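Local coordinates for phosphoribosylaminoimidazole-succinocarboxamide synthase (Pyrococcus horikoshii, PDB 3U55), which catalyses the ATP-dependent joining of L-aspartate to a carboxylated aminoimidazole ribonucleotide, giving SAICAR in the de novo purine pathway, at residues E145-V156 and L176-I186. Numbering follows the deposited sequence.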
ATOM      1  N   GLU A 145     -13.957  -9.966   4.513  1.00 12.21           N
ATOM      2  CA  GLU A 145     -13.422 -10.715   3.370  1.00 12.59           C
ATOM      3  C   GLU A 145     -11.905 -10.587   3.283  1.00 12.50           C
ATOM      4  O   GLU A 145     -11.201 -11.579   3.075  1.00 10.73           O
ATOM      5  CB  GLU A 145     -14.047 -10.240   2.065  1.00 11.62           C
ATOM      6  CG  GLU A 145     -15.447 -10.780   1.821  1.00 15.82           C
ATOM      7  CD  GLU A 145     -16.130 -10.049   0.688  1.00 17.41           C
ATOM      8  OE1 GLU A 145     -16.549  -8.893   0.894  1.00 17.72           O
ATOM      9  OE2 GLU A 145     -16.247 -10.626  -0.407  1.00 18.08           O
ATOM     10  N   ILE A 146     -11.406  -9.366   3.448  1.00 11.85           N
ATOM     11  CA  ILE A 146      -9.959  -9.141   3.445  1.00 13.24           C
ATOM     12  C   ILE A 146      -9.265  -9.941   4.547  1.00 13.50           C
ATOM     13  O   ILE A 146      -8.252 -10.587   4.297  1.00 11.49           O
ATOM     14  CB  ILE A 146      -9.607  -7.647   3.537  1.00 14.40           C
ATOM     15  CG1 ILE A 146      -9.958  -6.954   2.219  1.00 14.33           C
ATOM     16  CG2 ILE A 146      -8.104  -7.463   3.849  1.00 17.00           C
ATOM     17  CD1 ILE A 146      -9.141  -7.436   1.000  1.00 17.96           C
ATOM     18  N   LYS A 147      -9.821  -9.908   5.759  1.00 13.29           N
ATOM     19  CA  LYS A 147      -9.255 -10.665   6.877  1.00 14.08           C
ATOM     20  C   LYS A 147      -9.223 -12.166   6.599  1.00 15.03           C
ATOM     21  O   LYS A 147      -8.205 -12.825   6.858  1.00 13.71           O
ATOM     22  CB  LYS A 147     -10.001 -10.377   8.181  1.00 16.00           C
ATOM     23  CG  LYS A 147      -9.598  -9.061   8.841  1.00 23.76           C
ATOM     24  CD  LYS A 147     -10.538  -8.714   9.988  1.00 30.00           C
ATOM     25  CE  LYS A 147     -10.113  -7.429  10.687  1.00 34.70           C
ATOM     26  NZ  LYS A 147     -11.168  -6.952  11.629  1.00 35.38           N
ATOM     27  N   LYS A 148     -10.322 -12.698   6.059  1.00 13.74           N
ATOM     28  CA  LYS A 148     -10.389 -14.114   5.672  1.00 13.57           C
ATOM     29  C   LYS A 148      -9.340 -14.469   4.622  1.00 12.33           C
ATOM     30  O   LYS A 148      -8.677 -15.510   4.718  1.00 11.05           O
ATOM     31  CB  LYS A 148     -11.786 -14.490   5.165  1.00 14.66           C
ATOM     32  CG  LYS A 148     -12.829 -14.690   6.264  1.00 21.15           C
ATOM     33  CD  LYS A 148     -14.198 -15.017   5.668  1.00 26.41           C
ATOM     34  CE  LYS A 148     -15.137 -15.628   6.715  1.00 28.22           C
ATOM     35  NZ  LYS A 148     -15.278 -14.765   7.926  1.00 27.94           N
ATOM     36  N   ILE A 149      -9.194 -13.597   3.626  1.00 12.42           N
ATOM     37  CA  ILE A 149      -8.203 -13.780   2.560  1.00 11.17           C
ATOM     38  C   ILE A 149      -6.772 -13.843   3.117  1.00 12.12           C
ATOM     39  O   ILE A 149      -6.013 -14.747   2.765  1.00 11.55           O
ATOM     40  CB  ILE A 149      -8.330 -12.677   1.471  1.00  9.96           C
ATOM     41  CG1 ILE A 149      -9.572 -12.932   0.600  1.00  9.18           C
ATOM     42  CG2 ILE A 149      -7.071 -12.615   0.601  1.00 11.12           C
ATOM     43  CD1 ILE A 149     -10.050 -11.695  -0.186  1.00 10.89           C
ATOM     44  N   GLU A 150      -6.412 -12.898   3.985  1.00 11.16           N
ATOM     45  CA  GLU A 150      -5.052 -12.887   4.558  1.00 12.58           C
ATOM     46  C   GLU A 150      -4.800 -14.074   5.493  1.00 11.81           C
ATOM     47  O   GLU A 150      -3.698 -14.614   5.527  1.00 11.70           O
ATOM     48  CB  GLU A 150      -4.738 -11.545   5.235  1.00 11.60           C
ATOM     49  CG  GLU A 150      -4.773 -10.383   4.233  1.00 13.10           C
ATOM     50  CD  GLU A 150      -4.108  -9.105   4.711  1.00 12.90           C
ATOM     51  OE1 GLU A 150      -4.035  -8.858   5.938  1.00 13.35           O
ATOM     52  OE2 GLU A 150      -3.689  -8.320   3.830  1.00 11.31           O
ATOM     53  N   GLU A 151      -5.834 -14.487   6.221  1.00 11.81           N
ATOM     54  CA  GLU A 151      -5.763 -15.664   7.087  1.00 11.49           C
ATOM     55  C   GLU A 151      -5.454 -16.921   6.273  1.00 12.54           C
ATOM     56  O   GLU A 151      -4.550 -17.695   6.625  1.00 11.38           O
ATOM     57  CB  GLU A 151      -7.080 -15.811   7.866  1.00 12.79           C
ATOM     58  CG  GLU A 151      -7.140 -16.986   8.816  1.00 19.36           C
ATOM     59  CD  GLU A 151      -8.461 -17.042   9.571  1.00 30.19           C
ATOM     60  OE1 GLU A 151      -8.437 -17.365  10.773  1.00 35.32           O
ATOM     61  OE2 GLU A 151      -9.519 -16.745   8.971  1.00 33.22           O
ATOM     62  N   ILE A 152      -6.179 -17.101   5.166  1.00 11.79           N
ATOM     63  CA  ILE A 152      -5.932 -18.210   4.250  1.00 11.74           C
ATOM     64  C   ILE A 152      -4.496 -18.138   3.705  1.00 11.90           C
ATOM     65  O   ILE A 152      -3.756 -19.119   3.766  1.00 10.74           O
ATOM     66  CB  ILE A 152      -6.946 -18.243   3.071  1.00 12.53           C
ATOM     67  CG1 ILE A 152      -8.373 -18.511   3.574  1.00 13.90           C
ATOM     68  CG2 ILE A 152      -6.555 -19.320   2.063  1.00 13.24           C
ATOM     69  CD1 ILE A 152      -9.475 -18.157   2.536  1.00 12.50           C
ATOM     70  N   ALA A 153      -4.106 -16.968   3.199  1.00 11.37           N
ATOM     71  CA  ALA A 153      -2.773 -16.780   2.626  1.00 10.31           C
ATOM     72  C   ALA A 153      -1.661 -17.107   3.622  1.00 11.10           C
ATOM     73  O   ALA A 153      -0.667 -17.743   3.259  1.00  9.97           O
ATOM     74  CB  ALA A 153      -2.613 -15.349   2.101  1.00  8.86           C
ATOM     75  N   LEU A 154      -1.830 -16.672   4.869  1.00 11.01           N
ATOM     76  CA  LEU A 154      -0.840 -16.955   5.910  1.00 12.82           C
ATOM     77  C   LEU A 154      -0.775 -18.434   6.287  1.00 12.65           C
ATOM     78  O   LEU A 154       0.306 -18.948   6.572  1.00 11.37           O
ATOM     79  CB  LEU A 154      -1.077 -16.080   7.150  1.00 11.56           C
ATOM     80  CG  LEU A 154      -0.685 -14.609   6.990  1.00 13.23           C
ATOM     81  CD1 LEU A 154      -1.153 -13.797   8.190  1.00 13.10           C
ATOM     82  CD2 LEU A 154       0.823 -14.443   6.779  1.00 15.72           C
ATOM     83  N   LYS A 155      -1.924 -19.114   6.298  1.00 11.51           N
ATOM     84  CA  LYS A 155      -1.938 -20.564   6.528  1.00 11.57           C
ATOM     85  C   LYS A 155      -1.260 -21.313   5.371  1.00 11.45           C
ATOM     86  O   LYS A 155      -0.407 -22.178   5.599  1.00 11.25           O
ATOM     87  CB  LYS A 155      -3.366 -21.079   6.766  1.00 11.59           C
ATOM     88  CG  LYS A 155      -3.442 -22.592   6.933  1.00 14.58           C
ATOM     89  CD  LYS A 155      -4.817 -23.073   7.362  1.00 16.46           C
ATOM     90  CE  LYS A 155      -4.856 -24.602   7.302  1.00 18.61           C
ATOM     91  NZ  LYS A 155      -6.189 -25.145   7.697  1.00 19.24           N
ATOM     92  N   VAL A 156      -1.637 -20.966   4.139  1.00 11.13           N
ATOM     93  CA  VAL A 156      -0.983 -21.488   2.931  1.00  9.57           C
ATOM     94  C   VAL A 156       0.529 -21.319   3.031  1.00 11.46           C
ATOM     95  O   VAL A 156       1.291 -22.257   2.755  1.00 11.47           O
ATOM     96  CB  VAL A 156      -1.508 -20.788   1.650  1.00  9.64           C
ATOM     97  CG1 VAL A 156      -0.640 -21.133   0.426  1.00 11.36           C
ATOM     98  CG2 VAL A 156      -2.986 -21.163   1.404  1.00  9.94           C
ATOM     99  N   LEU A 176      -0.847 -15.213  -4.716  1.00 10.26           N
ATOM    100  CA  LEU A 176      -2.119 -15.927  -4.814  1.00 11.71           C
ATOM    101  C   LEU A 176      -3.231 -15.069  -5.400  1.00 11.72           C
ATOM    102  O   LEU A 176      -3.202 -13.837  -5.316  1.00 11.76           O
ATOM    103  CB  LEU A 176      -2.577 -16.420  -3.438  1.00 10.36           C
ATOM    104  CG  LEU A 176      -1.679 -17.347  -2.611  1.00 10.93           C
ATOM    105  CD1 LEU A 176      -2.362 -17.645  -1.279  1.00 14.63           C
ATOM    106  CD2 LEU A 176      -1.316 -18.641  -3.338  1.00 12.76           C
ATOM    107  N   GLU A 177      -4.221 -15.738  -5.982  1.00 11.90           N
ATOM    108  CA  GLU A 177      -5.483 -15.097  -6.343  1.00 10.50           C
ATOM    109  C   GLU A 177      -6.609 -15.913  -5.722  1.00 10.69           C
ATOM    110  O   GLU A 177      -6.436 -17.091  -5.428  1.00 12.48           O
ATOM    111  CB  GLU A 177      -5.637 -15.001  -7.865  1.00 11.58           C
ATOM    112  CG  GLU A 177      -4.485 -14.262  -8.551  1.00 13.08           C
ATOM    113  CD  GLU A 177      -4.777 -13.896 -10.000  1.00 21.71           C
ATOM    114  OE1 GLU A 177      -5.927 -14.071 -10.456  1.00 20.46           O
ATOM    115  OE2 GLU A 177      -3.848 -13.417 -10.679  1.00 18.88           O
ATOM    116  N   PHE A 178      -7.750 -15.267  -5.511  1.00  9.57           N
ATOM    117  CA  PHE A 178      -8.893 -15.868  -4.843  1.00 11.00           C
ATOM    118  C   PHE A 178     -10.170 -15.470  -5.556  1.00 11.32           C
ATOM    119  O   PHE A 178     -10.228 -14.439  -6.234  1.00 11.24           O
ATOM    120  CB  PHE A 178      -9.007 -15.359  -3.407  1.00 10.12           C
ATOM    121  CG  PHE A 178      -7.893 -15.809  -2.495  1.00 13.18           C
ATOM    122  CD1 PHE A 178      -8.026 -16.965  -1.734  1.00 14.52           C
ATOM    123  CD2 PHE A 178      -6.729 -15.052  -2.379  1.00 12.85           C
ATOM    124  CE1 PHE A 178      -7.008 -17.376  -0.877  1.00 15.63           C
ATOM    125  CE2 PHE A 178      -5.705 -15.451  -1.526  1.00 15.00           C
ATOM    126  CZ  PHE A 178      -5.849 -16.616  -0.771  1.00 14.09           C
ATOM    127  N   GLY A 179     -11.200 -16.282  -5.363  1.00 13.20           N
ATOM    128  CA  GLY A 179     -12.540 -15.954  -5.823  1.00 12.13           C
ATOM    129  C   GLY A 179     -13.546 -16.501  -4.829  1.00 14.50           C
ATOM    130  O   GLY A 179     -13.184 -17.203  -3.878  1.00 14.38           O
ATOM    131  N   LYS A 180     -14.812 -16.186  -5.063  1.00 12.48           N
ATOM    132  CA  LYS A 180     -15.892 -16.613  -4.196  1.00 15.11           C
ATOM    133  C   LYS A 180     -16.763 -17.645  -4.921  1.00 15.03           C
ATOM    134  O   LYS A 180     -17.121 -17.453  -6.090  1.00 15.91           O
ATOM    135  CB  LYS A 180     -16.708 -15.392  -3.776  1.00 16.23           C
ATOM    136  CG  LYS A 180     -17.399 -15.543  -2.443  1.00 22.66           C
ATOM    137  CD  LYS A 180     -17.445 -14.229  -1.668  1.00 29.34           C
ATOM    138  CE  LYS A 180     -18.481 -13.274  -2.214  1.00 29.04           C
ATOM    139  NZ  LYS A 180     -18.710 -12.129  -1.274  1.00 26.40           N
ATOM    140  N   ASP A 181     -17.070 -18.743  -4.234  1.00 15.95           N
ATOM    141  CA  ASP A 181     -17.889 -19.816  -4.805  1.00 15.98           C
ATOM    142  C   ASP A 181     -19.375 -19.529  -4.571  1.00 16.07           C
ATOM    143  O   ASP A 181     -19.726 -18.492  -4.001  1.00 14.51           O
ATOM    144  CB  ASP A 181     -17.453 -21.209  -4.293  1.00 15.73           C
ATOM    145  CG  ASP A 181     -17.760 -21.449  -2.811  1.00 16.98           C
ATOM    146  OD1 ASP A 181     -18.597 -20.741  -2.216  1.00 18.49           O
ATOM    147  OD2 ASP A 181     -17.151 -22.376  -2.229  1.00 17.12           O
ATOM    148  N   LYS A 182     -20.247 -20.431  -5.009  1.00 16.84           N
ATOM    149  CA  LYS A 182     -21.686 -20.163  -4.918  1.00 19.45           C
ATOM    150  C   LYS A 182     -22.210 -20.111  -3.475  1.00 18.77           C
ATOM    151  O   LYS A 182     -23.236 -19.482  -3.211  1.00 19.40           O
ATOM    152  CB  LYS A 182     -22.487 -21.139  -5.791  1.00 21.38           C
ATOM    153  CG  LYS A 182     -22.263 -20.925  -7.283  1.00 23.53           C
ATOM    154  CD  LYS A 182     -22.933 -22.004  -8.121  1.00 31.12           C
ATOM    155  N   ASN A 183     -21.490 -20.746  -2.548  1.00 18.00           N
ATOM    156  CA  ASN A 183     -21.823 -20.697  -1.121  1.00 18.19           C
ATOM    157  C   ASN A 183     -21.327 -19.435  -0.405  1.00 18.96           C
ATOM    158  O   ASN A 183     -21.576 -19.257   0.792  1.00 19.47           O
ATOM    159  CB  ASN A 183     -21.258 -21.927  -0.401  1.00 19.66           C
ATOM    160  CG  ASN A 183     -22.015 -23.197  -0.729  1.00 24.00           C
ATOM    161  OD1 ASN A 183     -23.227 -23.174  -0.944  1.00 28.41           O
ATOM    162  ND2 ASN A 183     -21.301 -24.318  -0.767  1.00 24.78           N
ATOM    163  N   GLY A 184     -20.608 -18.581  -1.128  1.00 16.42           N
ATOM    164  CA  GLY A 184     -20.008 -17.384  -0.539  1.00 15.22           C
ATOM    165  C   GLY A 184     -18.669 -17.630   0.144  1.00 16.30           C
ATOM    166  O   GLY A 184     -18.128 -16.720   0.789  1.00 15.82           O
ATOM    167  N   ASP A 185     -18.127 -18.844   0.002  1.00 14.43           N
ATOM    168  CA  ASP A 185     -16.827 -19.185   0.593  1.00 15.02           C
ATOM    169  C   ASP A 185     -15.682 -18.677  -0.281  1.00 14.87           C
ATOM    170  O   ASP A 185     -15.788 -18.649  -1.507  1.00 14.04           O
ATOM    171  CB  ASP A 185     -16.673 -20.700   0.779  1.00 15.32           C
ATOM    172  CG  ASP A 185     -17.609 -21.266   1.834  1.00 18.77           C
ATOM    173  OD1 ASP A 185     -17.985 -22.444   1.708  1.00 25.61           O
ATOM    174  OD2 ASP A 185     -17.960 -20.548   2.789  1.00 22.50           O
ATOM    175  N   ILE A 186     -14.581 -18.313   0.363  1.00 14.41           N
ATOM    176  CA  ILE A 186     -13.414 -17.792  -0.337  1.00 12.70           C
ATOM    177  C   ILE A 186     -12.483 -18.942  -0.718  1.00 12.79           C
ATOM    178  O   ILE A 186     -12.040 -19.721   0.137  1.00 12.50           O
ATOM    179  CB  ILE A 186     -12.706 -16.707   0.504  1.00 13.00           C
ATOM    180  CG1 ILE A 186     -13.674 -15.538   0.742  1.00 13.29           C
ATOM    181  CG2 ILE A 186     -11.408 -16.230  -0.184  1.00 16.99           C
ATOM    182  CD1 ILE A 186     -13.199 -14.511   1.750  1.00 19.13           C
TER
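F178 and I186 meet one face of helix 145-156 through apolar contacts. The F178 side chain runs past two isoleucines pointing the opposite way: I152 CG2 lies at the ring edge, near its plane, 3.6 Å from F178 CE1, while I149 CG2 approaches F178 CE2 obliquely at 3.8 Å. In both isoleucines CG1 lies beside the backbone N (chi1 -74° in I149, -65° in I152), leaving CG2 anti to that N and turned to the ring. I186 uses both branches: its CG2 is 3.9 Å from I149 CG1 and equally near I152 CD1, and its CD1 reaches K148 CB at 3.7 Å. Further along the helix, L176 CD1 packs on A153 CB (4.1 Å) and V156 CG1.

The polar component is a salt bridge, K180 NZ to E145 OE2 at 3.0 Å, with the ammonium 55° out of the carboxylate plane. K180 bends at chi2 and chi3 to reach it. Y86 OH also bonds E145 OE2, and S142 OG holds OE1, so both carboxylate oxygens have partners. A methionine in place of K180 would probably leave E145 without this countercharge, its carboxylate still bonded by the hydroxyls of Y86 and S142.

Strand 169-180 pairs with strand 84-93, whose V90 and V92 also touch I149 and A153; the helix therefore packs across an antiparallel sheet. Hydrophobic contact dominates this helix-sheet interface, with one ion pair at the E145 end, made by K180 just before the D181-G184 type I turn.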